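Local structure of phenylalanine--tRNA ligase beta subunit (Pyrococcus horikoshii, 2CXI) at residues A[91-96]-A[266-271]; A[97-102]-A[236-241]. The protein forms, as the beta subunit of a two-alpha, two-beta enzyme, part of the synthetase that uses ATP to join phenylalanine to its cognate tRNA. All blocks are in the same frame, centred on the assembly; numbering follows the deposited sequence.

Contact 1 (A[91-96]-A[266-271]); sequences VYVDEK and VVYKDF
V93 and Y268 meet beside two parallel neighbours of the B3/4-domain sheet, strands 84-93 and 260-267, and they show how a strand pair can be continued by side chains and water. V91 pairs with V266 and Y92 with V267: V267 N donates to V91 O at 2.9 Å, and V93 N donates to V267 O at 2.8 Å. Beyond the second bond a water links the backbones, donating a hydrogen bond to V93 O and accepting one from K269 N.

On the face that carries V91 and V266, the isopropyl group of V93 covers the Y268 ring. Its CB sits over the middle of that ring, 3.8 Å from the centroid and 13° off the normal, a CH-pi contact. With V93 CG1 anti to the backbone N (chi1 -179°), that methyl reaches Y268 CE2 while CG2 is left to meet V266 CG1 at 3.6 Å. F271 CZ lies against the opposite face of the ring, toward its rim, and the Y268 hydroxyl is hydrogen-bonded to the backbone O of G104. On the other face of the sheet V267 runs alongside the Y92 ring, its CB meeting Y92 CD1 obliquely at 3.7 Å; Y92 OH is hydrogen-bonded to the backbone N of S18 of the second subunit.

At the exposed end the aliphatic part of K269 packs closely on the E95 carboxylate, K269 CG lying 3.3 Å from E95 OE1. The lysine turns at its second torsion (63°), and its charged end makes only a weak salt bridge, K269 NZ to E95 OE2 at 3.5 Å.

The chemistry thus grades from apolar and firmly bonded to ionic and hydrated, so the valine-tyrosine packing and backbone bonds probably contribute more to cohesion than the surface charges.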
ATOM      1  N   VAL A  91     -11.029  -0.585  -9.201  1.00 15.08           N
ATOM      2  CA  VAL A  91     -10.985  -1.619 -10.247  1.00 15.04           C
ATOM      3  C   VAL A  91     -10.200  -1.067 -11.437  1.00 15.03           C
ATOM      4  O   VAL A  91     -10.452   0.032 -11.866  1.00 15.97           O
ATOM      5  CB  VAL A  91     -12.414  -2.049 -10.717  1.00 15.25           C
ATOM      6  CG1 VAL A  91     -12.359  -3.150 -11.818  1.00 15.87           C
ATOM      7  CG2 VAL A  91     -13.236  -2.455  -9.511  1.00 14.01           C
ATOM      8  N   TYR A  92      -9.265  -1.859 -11.958  1.00 16.03           N
ATOM      9  CA  TYR A  92      -8.500  -1.469 -13.147  1.00 16.07           C
ATOM     10  C   TYR A  92      -9.048  -2.135 -14.381  1.00 17.20           C
ATOM     11  O   TYR A  92      -9.225  -3.358 -14.392  1.00 16.99           O
ATOM     12  CB  TYR A  92      -7.034  -1.849 -12.961  1.00 16.78           C
ATOM     13  CG  TYR A  92      -6.438  -1.139 -11.773  1.00 16.87           C
ATOM     14  CD1 TYR A  92      -5.941   0.174 -11.911  1.00 18.15           C
ATOM     15  CD2 TYR A  92      -6.385  -1.756 -10.502  1.00 17.26           C
ATOM     16  CE1 TYR A  92      -5.397   0.840 -10.813  1.00 18.02           C
ATOM     17  CE2 TYR A  92      -5.820  -1.088  -9.400  1.00 16.44           C
ATOM     18  CZ  TYR A  92      -5.309   0.201  -9.583  1.00 16.75           C
ATOM     19  OH  TYR A  92      -4.781   0.906  -8.515  1.00 18.20           O
ATOM     20  N   VAL A  93      -9.350  -1.326 -15.397  1.00 17.15           N
ATOM     21  CA  VAL A  93      -9.737  -1.851 -16.722  1.00 17.23           C
ATOM     22  C   VAL A  93      -8.607  -1.782 -17.757  1.00 18.06           C
ATOM     23  O   VAL A  93      -8.152  -0.688 -18.137  1.00 18.69           O
ATOM     24  CB  VAL A  93     -11.032  -1.153 -17.251  1.00 17.34           C
ATOM     25  CG1 VAL A  93     -11.444  -1.724 -18.625  1.00 17.23           C
ATOM     26  CG2 VAL A  93     -12.128  -1.317 -16.231  1.00 16.86           C
ATOM     27  N   ASP A  94      -8.170  -2.966 -18.190  1.00 18.39           N
ATOM     28  CA  ASP A  94      -7.070  -3.136 -19.141  1.00 20.08           C
ATOM     29  C   ASP A  94      -7.347  -2.530 -20.523  1.00 21.06           C
ATOM     30  O   ASP A  94      -8.361  -2.854 -21.183  1.00 20.15           O
ATOM     31  CB  ASP A  94      -6.834  -4.632 -19.300  1.00 18.41           C
ATOM     32  CG  ASP A  94      -5.531  -4.963 -19.963  1.00 19.79           C
ATOM     33  OD1 ASP A  94      -4.806  -4.064 -20.471  1.00 16.57           O
ATOM     34  OD2 ASP A  94      -5.166  -6.136 -20.021  1.00 19.25           O
ATOM     35  N   GLU A  95      -6.454  -1.645 -20.978  1.00 21.95           N
ATOM     36  CA  GLU A  95      -6.602  -1.053 -22.310  1.00 23.56           C
ATOM     37  C   GLU A  95      -6.532  -2.092 -23.395  1.00 21.63           C
ATOM     38  O   GLU A  95      -7.079  -1.902 -24.477  1.00 21.70           O
ATOM     39  CB  GLU A  95      -5.562   0.050 -22.573  1.00 24.11           C
ATOM     40  CG  GLU A  95      -4.116  -0.419 -22.628  1.00 27.86           C
ATOM     41  CD  GLU A  95      -3.159   0.734 -22.966  1.00 30.08           C
ATOM     42  OE1 GLU A  95      -3.636   1.805 -23.452  1.00 38.10           O
ATOM     43  OE2 GLU A  95      -1.935   0.570 -22.730  1.00 38.53           O
ATOM     44  N   LYS A  96      -5.904  -3.217 -23.098  1.00 21.47           N
ATOM     45  CA  LYS A  96      -5.774  -4.304 -24.067  1.00 21.97           C
ATOM     46  C   LYS A  96      -7.116  -4.974 -24.353  1.00 20.83           C
ATOM     47  O   LYS A  96      -7.236  -5.764 -25.300  1.00 20.63           O
ATOM     48  CB  LYS A  96      -4.777  -5.346 -23.596  1.00 22.39           C
ATOM     49  CG  LYS A  96      -3.335  -4.815 -23.466  1.00 27.32           C
ATOM     50  CD  LYS A  96      -2.373  -6.011 -23.531  1.00 35.48           C
ATOM     51  CE  LYS A  96      -1.037  -5.690 -22.827  1.00 40.42           C
ATOM     52  NZ  LYS A  96      -0.916  -4.217 -22.495  1.00 42.59           N
ATOM     53  N   VAL A 266     -12.890   3.505 -11.002  1.00 16.49           N
ATOM     54  CA  VAL A 266     -12.616   2.615 -12.087  1.00 15.47           C
ATOM     55  C   VAL A 266     -11.569   3.305 -12.968  1.00 16.66           C
ATOM     56  O   VAL A 266     -11.861   4.344 -13.567  1.00 17.48           O
ATOM     57  CB  VAL A 266     -13.849   2.270 -12.934  1.00 15.23           C
ATOM     58  CG1 VAL A 266     -13.519   1.125 -13.927  1.00 12.28           C
ATOM     59  CG2 VAL A 266     -15.068   1.897 -12.042  1.00 15.17           C
ATOM     60  N   VAL A 267     -10.406   2.677 -13.051  1.00 16.43           N
ATOM     61  CA  VAL A 267      -9.198   3.237 -13.695  1.00 16.69           C
ATOM     62  C   VAL A 267      -8.950   2.615 -15.071  1.00 15.89           C
ATOM     63  O   VAL A 267      -8.662   1.390 -15.239  1.00 17.19           O
ATOM     64  CB  VAL A 267      -7.956   3.154 -12.725  1.00 16.12           C
ATOM     65  CG1 VAL A 267      -6.691   3.897 -13.323  1.00 19.26           C
ATOM     66  CG2 VAL A 267      -8.285   3.748 -11.413  1.00 13.36           C
ATOM     67  N   TYR A 268      -9.086   3.460 -16.076  1.00 15.74           N
ATOM     68  CA  TYR A 268      -8.754   3.120 -17.434  1.00 17.70           C
ATOM     69  C   TYR A 268      -7.383   3.731 -17.758  1.00 19.06           C
ATOM     70  O   TYR A 268      -6.859   4.482 -16.966  1.00 18.30           O
ATOM     71  CB  TYR A 268      -9.816   3.682 -18.377  1.00 18.26           C
ATOM     72  CG  TYR A 268     -11.159   2.949 -18.353  1.00 18.59           C
ATOM     73  CD1 TYR A 268     -12.034   3.093 -17.268  1.00 18.01           C
ATOM     74  CD2 TYR A 268     -11.529   2.100 -19.411  1.00 21.13           C
ATOM     75  CE1 TYR A 268     -13.304   2.424 -17.255  1.00 16.54           C
ATOM     76  CE2 TYR A 268     -12.773   1.410 -19.393  1.00 16.59           C
ATOM     77  CZ  TYR A 268     -13.629   1.588 -18.321  1.00 16.32           C
ATOM     78  OH  TYR A 268     -14.843   0.944 -18.331  1.00 15.78           O
ATOM     79  N   LYS A 269      -6.796   3.405 -18.896  1.00 21.33           N
ATOM     80  CA  LYS A 269      -5.488   3.973 -19.234  1.00 24.57           C
ATOM     81  C   LYS A 269      -5.544   5.504 -19.277  1.00 25.82           C
ATOM     82  O   LYS A 269      -4.729   6.141 -18.625  1.00 26.04           O
ATOM     83  CB  LYS A 269      -4.907   3.388 -20.528  1.00 25.70           C
ATOM     84  CG  LYS A 269      -3.513   3.917 -20.907  1.00 28.55           C
ATOM     85  CD  LYS A 269      -2.457   3.542 -19.843  1.00 34.70           C
ATOM     86  CE  LYS A 269      -1.059   4.077 -20.203  1.00 36.28           C
ATOM     87  NZ  LYS A 269      -0.600   3.519 -21.527  1.00 40.79           N
ATOM     88  N   ASP A 270      -6.546   6.075 -19.960  1.00 27.06           N
ATOM     89  CA  ASP A 270      -6.578   7.513 -20.234  1.00 28.83           C
ATOM     90  C   ASP A 270      -7.536   8.295 -19.372  1.00 29.16           C
ATOM     91  O   ASP A 270      -7.689   9.503 -19.579  1.00 29.16           O
ATOM     92  CB  ASP A 270      -7.059   7.796 -21.644  1.00 29.89           C
ATOM     93  CG  ASP A 270      -6.187   7.192 -22.705  1.00 32.60           C
ATOM     94  OD1 ASP A 270      -4.963   7.025 -22.480  1.00 36.25           O
ATOM     95  OD2 ASP A 270      -6.667   6.885 -23.815  1.00 36.19           O
ATOM     96  N   PHE A 271      -8.240   7.626 -18.464  1.00 27.50           N
ATOM     97  CA  PHE A 271      -9.211   8.342 -17.655  1.00 26.85           C
ATOM     98  C   PHE A 271      -9.634   7.465 -16.510  1.00 26.12           C
ATOM     99  O   PHE A 271      -9.410   6.257 -16.509  1.00 24.97           O
ATOM    100  CB  PHE A 271     -10.439   8.766 -18.497  1.00 26.19           C
ATOM    101  CG  PHE A 271     -11.330   7.622 -18.921  1.00 27.95           C
ATOM    102  CD1 PHE A 271     -11.074   6.920 -20.102  1.00 28.58           C
ATOM    103  CD2 PHE A 271     -12.433   7.252 -18.153  1.00 26.29           C
ATOM    104  CE1 PHE A 271     -11.890   5.865 -20.482  1.00 27.70           C
ATOM    105  CE2 PHE A 271     -13.253   6.183 -18.548  1.00 26.32           C
ATOM    106  CZ  PHE A 271     -12.975   5.511 -19.699  1.00 25.00           C
TER
HETATM  107  O   HOH W   1      -8.065   1.225 -20.127  1.00 20.60           O

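Contact 2 (A[97-102]-A[236-241]); sequences LKDIRP and TGWKLE
The connection between strands 84-93 and 103-110 of the B3/4-domain sheet is a loop whose end, residues 97-102, folds against the close of strand 231-237 and the turn into helix 240-255. Here one arginine and one tryptophan do most of the joining.

R101 is extended from CG to NE, with CG anti to the backbone N (chi1 -168°), and this carries its guanidinium to the strand although its CB points away. NE donates to T236 OG1 at 2.8 Å with the hydroxyl oxygen only 3° out of the guanidinium plane, while NH1 makes a weak hydrogen bond to T236 O. G237 CA lies over one face of the same group. NH1 is also held by the backbone O of R137 and NH2 by that of R138, so that, with a water on NH2, five oxygens grip the cation.

W238 crosses P102 at about a right angle. P102 CD stands 3.6 Å from the centroid of the six-membered ring, 13° off its normal, a CH-pi contact over the face. D99 O is at the indole edge, 3.7 Å from W238 CH2, and I100 O comes within 3.3 Å of W238 CZ2. The water on R101 NH2 also accepts from W238 NE1 and donates to I100 O. With an alanine in place of W238, P102 CD would probably lose its ring cover and the shared water its indole donor.

Around the contact, R138 makes a cation-pi interaction with W238, G237 pairs its backbone with Y103 of strand 103-110, and T236 pairs with A141 of strand 140-146. Strand 199-204 touches I100 and R101 through P200, and L240, opening helix 240-255, rests on Y103 and V105.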
ATOM      1  N   LEU A  97      -8.130  -4.632 -23.557  1.00 19.79           N
ATOM      2  CA  LEU A  97      -9.505  -5.120 -23.818  1.00 19.38           C
ATOM      3  C   LEU A  97     -10.271  -4.256 -24.845  1.00 19.25           C
ATOM      4  O   LEU A  97     -11.425  -4.548 -25.172  1.00 18.89           O
ATOM      5  CB  LEU A  97     -10.275  -5.234 -22.487  1.00 17.40           C
ATOM      6  CG  LEU A  97      -9.938  -6.461 -21.625  1.00 17.43           C
ATOM      7  CD1 LEU A  97     -10.625  -6.381 -20.270  1.00 16.55           C
ATOM      8  CD2 LEU A  97     -10.282  -7.819 -22.352  1.00 18.79           C
ATOM      9  N   LYS A  98      -9.635  -3.174 -25.310  1.00 21.03           N
ATOM     10  CA  LYS A  98     -10.314  -2.136 -26.118  1.00 21.25           C
ATOM     11  C   LYS A  98     -11.092  -2.669 -27.313  1.00 21.91           C
ATOM     12  O   LYS A  98     -12.196  -2.189 -27.577  1.00 22.65           O
ATOM     13  CB  LYS A  98      -9.364  -1.026 -26.561  1.00 22.53           C
ATOM     14  CG  LYS A  98     -10.040   0.169 -27.295  1.00 23.33           C
ATOM     15  CD  LYS A  98     -11.093   0.900 -26.414  1.00 27.28           C
ATOM     16  CE  LYS A  98     -11.605   2.156 -27.120  1.00 26.64           C
ATOM     17  NZ  LYS A  98     -12.825   2.780 -26.472  1.00 25.80           N
ATOM     18  N   ASP A  99     -10.555  -3.686 -27.993  1.00 22.38           N
ATOM     19  CA  ASP A  99     -11.205  -4.241 -29.166  1.00 23.24           C
ATOM     20  C   ASP A  99     -11.674  -5.652 -28.862  1.00 23.19           C
ATOM     21  O   ASP A  99     -11.931  -6.446 -29.767  1.00 23.75           O
ATOM     22  CB  ASP A  99     -10.241  -4.205 -30.373  1.00 25.16           C
ATOM     23  CG  ASP A  99     -10.959  -4.378 -31.710  1.00 29.70           C
ATOM     24  OD1 ASP A  99     -12.144  -3.936 -31.845  1.00 31.90           O
ATOM     25  OD2 ASP A  99     -10.402  -4.969 -32.671  1.00 34.36           O
ATOM     26  N   ILE A 100     -11.815  -5.980 -27.572  1.00 21.49           N
ATOM     27  CA  ILE A 100     -12.275  -7.312 -27.177  1.00 19.67           C
ATOM     28  C   ILE A 100     -13.575  -7.231 -26.360  1.00 19.44           C
ATOM     29  O   ILE A 100     -14.583  -7.918 -26.690  1.00 18.16           O
ATOM     30  CB  ILE A 100     -11.138  -8.082 -26.380  1.00 21.06           C
ATOM     31  CG1 ILE A 100      -9.859  -8.202 -27.234  1.00 20.59           C
ATOM     32  CG2 ILE A 100     -11.649  -9.450 -25.839  1.00 20.79           C
ATOM     33  CD1 ILE A 100      -8.608  -8.684 -26.472  1.00 19.69           C
ATOM     34  N   ARG A 101     -13.551  -6.418 -25.298  1.00 18.03           N
ATOM     35  CA  ARG A 101     -14.765  -6.120 -24.512  1.00 17.81           C
ATOM     36  C   ARG A 101     -14.450  -4.877 -23.645  1.00 17.49           C
ATOM     37  O   ARG A 101     -14.100  -5.000 -22.471  1.00 17.83           O
ATOM     38  CB  ARG A 101     -15.206  -7.335 -23.681  1.00 17.11           C
ATOM     39  CG  ARG A 101     -16.625  -7.187 -23.065  1.00 15.88           C
ATOM     40  CD  ARG A 101     -17.180  -8.484 -22.423  1.00 17.16           C
ATOM     41  NE  ARG A 101     -18.586  -8.269 -22.031  1.00 13.85           N
ATOM     42  CZ  ARG A 101     -19.619  -8.277 -22.873  1.00 15.74           C
ATOM     43  NH1 ARG A 101     -20.842  -8.003 -22.413  1.00 18.51           N
ATOM     44  NH2 ARG A 101     -19.453  -8.558 -24.180  1.00 16.77           N
ATOM     45  N   PRO A 102     -14.501  -3.685 -24.267  1.00 17.27           N
ATOM     46  CA  PRO A 102     -13.760  -2.527 -23.752  1.00 16.57           C
ATOM     47  C   PRO A 102     -14.152  -2.000 -22.374  1.00 17.23           C
ATOM     48  O   PRO A 102     -13.248  -1.600 -21.628  1.00 19.03           O
ATOM     49  CB  PRO A 102     -13.983  -1.447 -24.836  1.00 17.36           C
ATOM     50  CG  PRO A 102     -15.213  -1.910 -25.611  1.00 18.32           C
ATOM     51  CD  PRO A 102     -15.164  -3.398 -25.555  1.00 16.50           C
ATOM     52  N   THR A 236     -20.166  -5.348 -18.024  1.00 14.23           N
ATOM     53  CA  THR A 236     -19.270  -5.140 -19.152  1.00 14.28           C
ATOM     54  C   THR A 236     -20.027  -5.017 -20.475  1.00 14.53           C
ATOM     55  O   THR A 236     -21.155  -5.541 -20.612  1.00 14.86           O
ATOM     56  CB  THR A 236     -18.234  -6.264 -19.273  1.00 13.87           C
ATOM     57  OG1 THR A 236     -18.909  -7.535 -19.303  1.00 14.72           O
ATOM     58  CG2 THR A 236     -17.273  -6.309 -18.011  1.00 13.67           C
ATOM     59  N   GLY A 237     -19.362  -4.413 -21.456  1.00 15.55           N
ATOM     60  CA  GLY A 237     -19.933  -4.341 -22.793  1.00 16.52           C
ATOM     61  C   GLY A 237     -19.181  -3.358 -23.650  1.00 17.59           C
ATOM     62  O   GLY A 237     -18.001  -3.094 -23.415  1.00 17.89           O
ATOM     63  N   TRP A 238     -19.869  -2.872 -24.677  1.00 16.21           N
ATOM     64  CA  TRP A 238     -19.252  -2.118 -25.772  1.00 17.71           C
ATOM     65  C   TRP A 238     -19.481  -0.597 -25.735  1.00 17.71           C
ATOM     66  O   TRP A 238     -18.764   0.147 -26.419  1.00 17.42           O
ATOM     67  CB  TRP A 238     -19.737  -2.714 -27.109  1.00 17.21           C
ATOM     68  CG  TRP A 238     -18.952  -3.987 -27.434  1.00 16.76           C
ATOM     69  CD1 TRP A 238     -19.266  -5.290 -27.078  1.00 19.12           C
ATOM     70  CD2 TRP A 238     -17.685  -4.061 -28.106  1.00 17.88           C
ATOM     71  NE1 TRP A 238     -18.285  -6.148 -27.505  1.00 19.59           N
ATOM     72  CE2 TRP A 238     -17.305  -5.426 -28.148  1.00 18.37           C
ATOM     73  CE3 TRP A 238     -16.830  -3.101 -28.690  1.00 17.77           C
ATOM     74  CZ2 TRP A 238     -16.120  -5.866 -28.764  1.00 17.30           C
ATOM     75  CZ3 TRP A 238     -15.649  -3.541 -29.297  1.00 18.82           C
ATOM     76  CH2 TRP A 238     -15.307  -4.905 -29.327  1.00 17.99           C
ATOM     77  N   LYS A 239     -20.492  -0.144 -24.981  1.00 16.73           N
ATOM     78  CA  LYS A 239     -20.792   1.301 -24.856  1.00 18.07           C
ATOM     79  C   LYS A 239     -20.921   1.643 -23.389  1.00 17.99           C
ATOM     80  O   LYS A 239     -21.686   1.007 -22.661  1.00 16.97           O
ATOM     81  CB  LYS A 239     -22.106   1.721 -25.559  1.00 18.36           C
ATOM     82  CG  LYS A 239     -22.204   1.438 -27.080  1.00 23.04           C
ATOM     83  CD  LYS A 239     -21.065   2.038 -27.916  1.00 26.86           C
ATOM     84  CE  LYS A 239     -21.081   3.541 -27.984  1.00 30.19           C
ATOM     85  NZ  LYS A 239     -20.225   3.861 -29.192  1.00 32.26           N
ATOM     86  N   LEU A 240     -20.182   2.654 -22.964  1.00 17.97           N
ATOM     87  CA  LEU A 240     -20.170   3.040 -21.566  1.00 19.96           C
ATOM     88  C   LEU A 240     -21.561   3.418 -21.045  1.00 20.07           C
ATOM     89  O   LEU A 240     -21.919   3.033 -19.939  1.00 19.71           O
ATOM     90  CB  LEU A 240     -19.136   4.161 -21.346  1.00 18.41           C
ATOM     91  CG  LEU A 240     -18.720   4.586 -19.940  1.00 22.06           C
ATOM     92  CD1 LEU A 240     -18.197   3.375 -19.093  1.00 18.72           C
ATOM     93  CD2 LEU A 240     -17.632   5.698 -20.043  1.00 21.92           C
ATOM     94  N   GLU A 241     -22.354   4.137 -21.855  1.00 20.15           N
ATOM     95  CA  GLU A 241     -23.691   4.563 -21.438  1.00 21.25           C
ATOM     96  C   GLU A 241     -24.573   3.378 -21.154  1.00 19.39           C
ATOM     97  O   GLU A 241     -25.387   3.436 -20.209  1.00 19.32           O
ATOM     98  CB  GLU A 241     -24.379   5.425 -22.531  1.00 22.54           C
ATOM     99  CG  GLU A 241     -25.777   5.959 -22.183  1.00 27.64           C
ATOM    100  CD  GLU A 241     -26.950   4.989 -22.427  1.00 34.46           C
ATOM    101  OE1 GLU A 241     -26.888   4.143 -23.352  1.00 35.40           O
ATOM    102  OE2 GLU A 241     -27.971   5.085 -21.671  1.00 35.77           O
TER
HETATM  103  O   HOH W   2     -17.148  -8.729 -26.089  1.00 15.79           O

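The two contacts form one continuous patch, their centres 11 Å apart. Segment 97-102 directly follows 91-96, and the chain then makes strand 103-110; contact 2 is nested inside the loop closed by contact 1, with helix 240-255 leading from 236-241 back to strand 260-267. Both reach the same mixed sheet, in which strand 103-110 lies between 231-237 and 260-267. They also touch directly: V93 CG1 packs 3.5 Å from P102 O, and Y268 approaches L240. Far-apart parts of this N-terminal portion of the beta subunit, whose B3/4 region is the amino acid-editing domain, are thereby gathered on one side of the chain's centre, away from the predicted magnesium-binding residues.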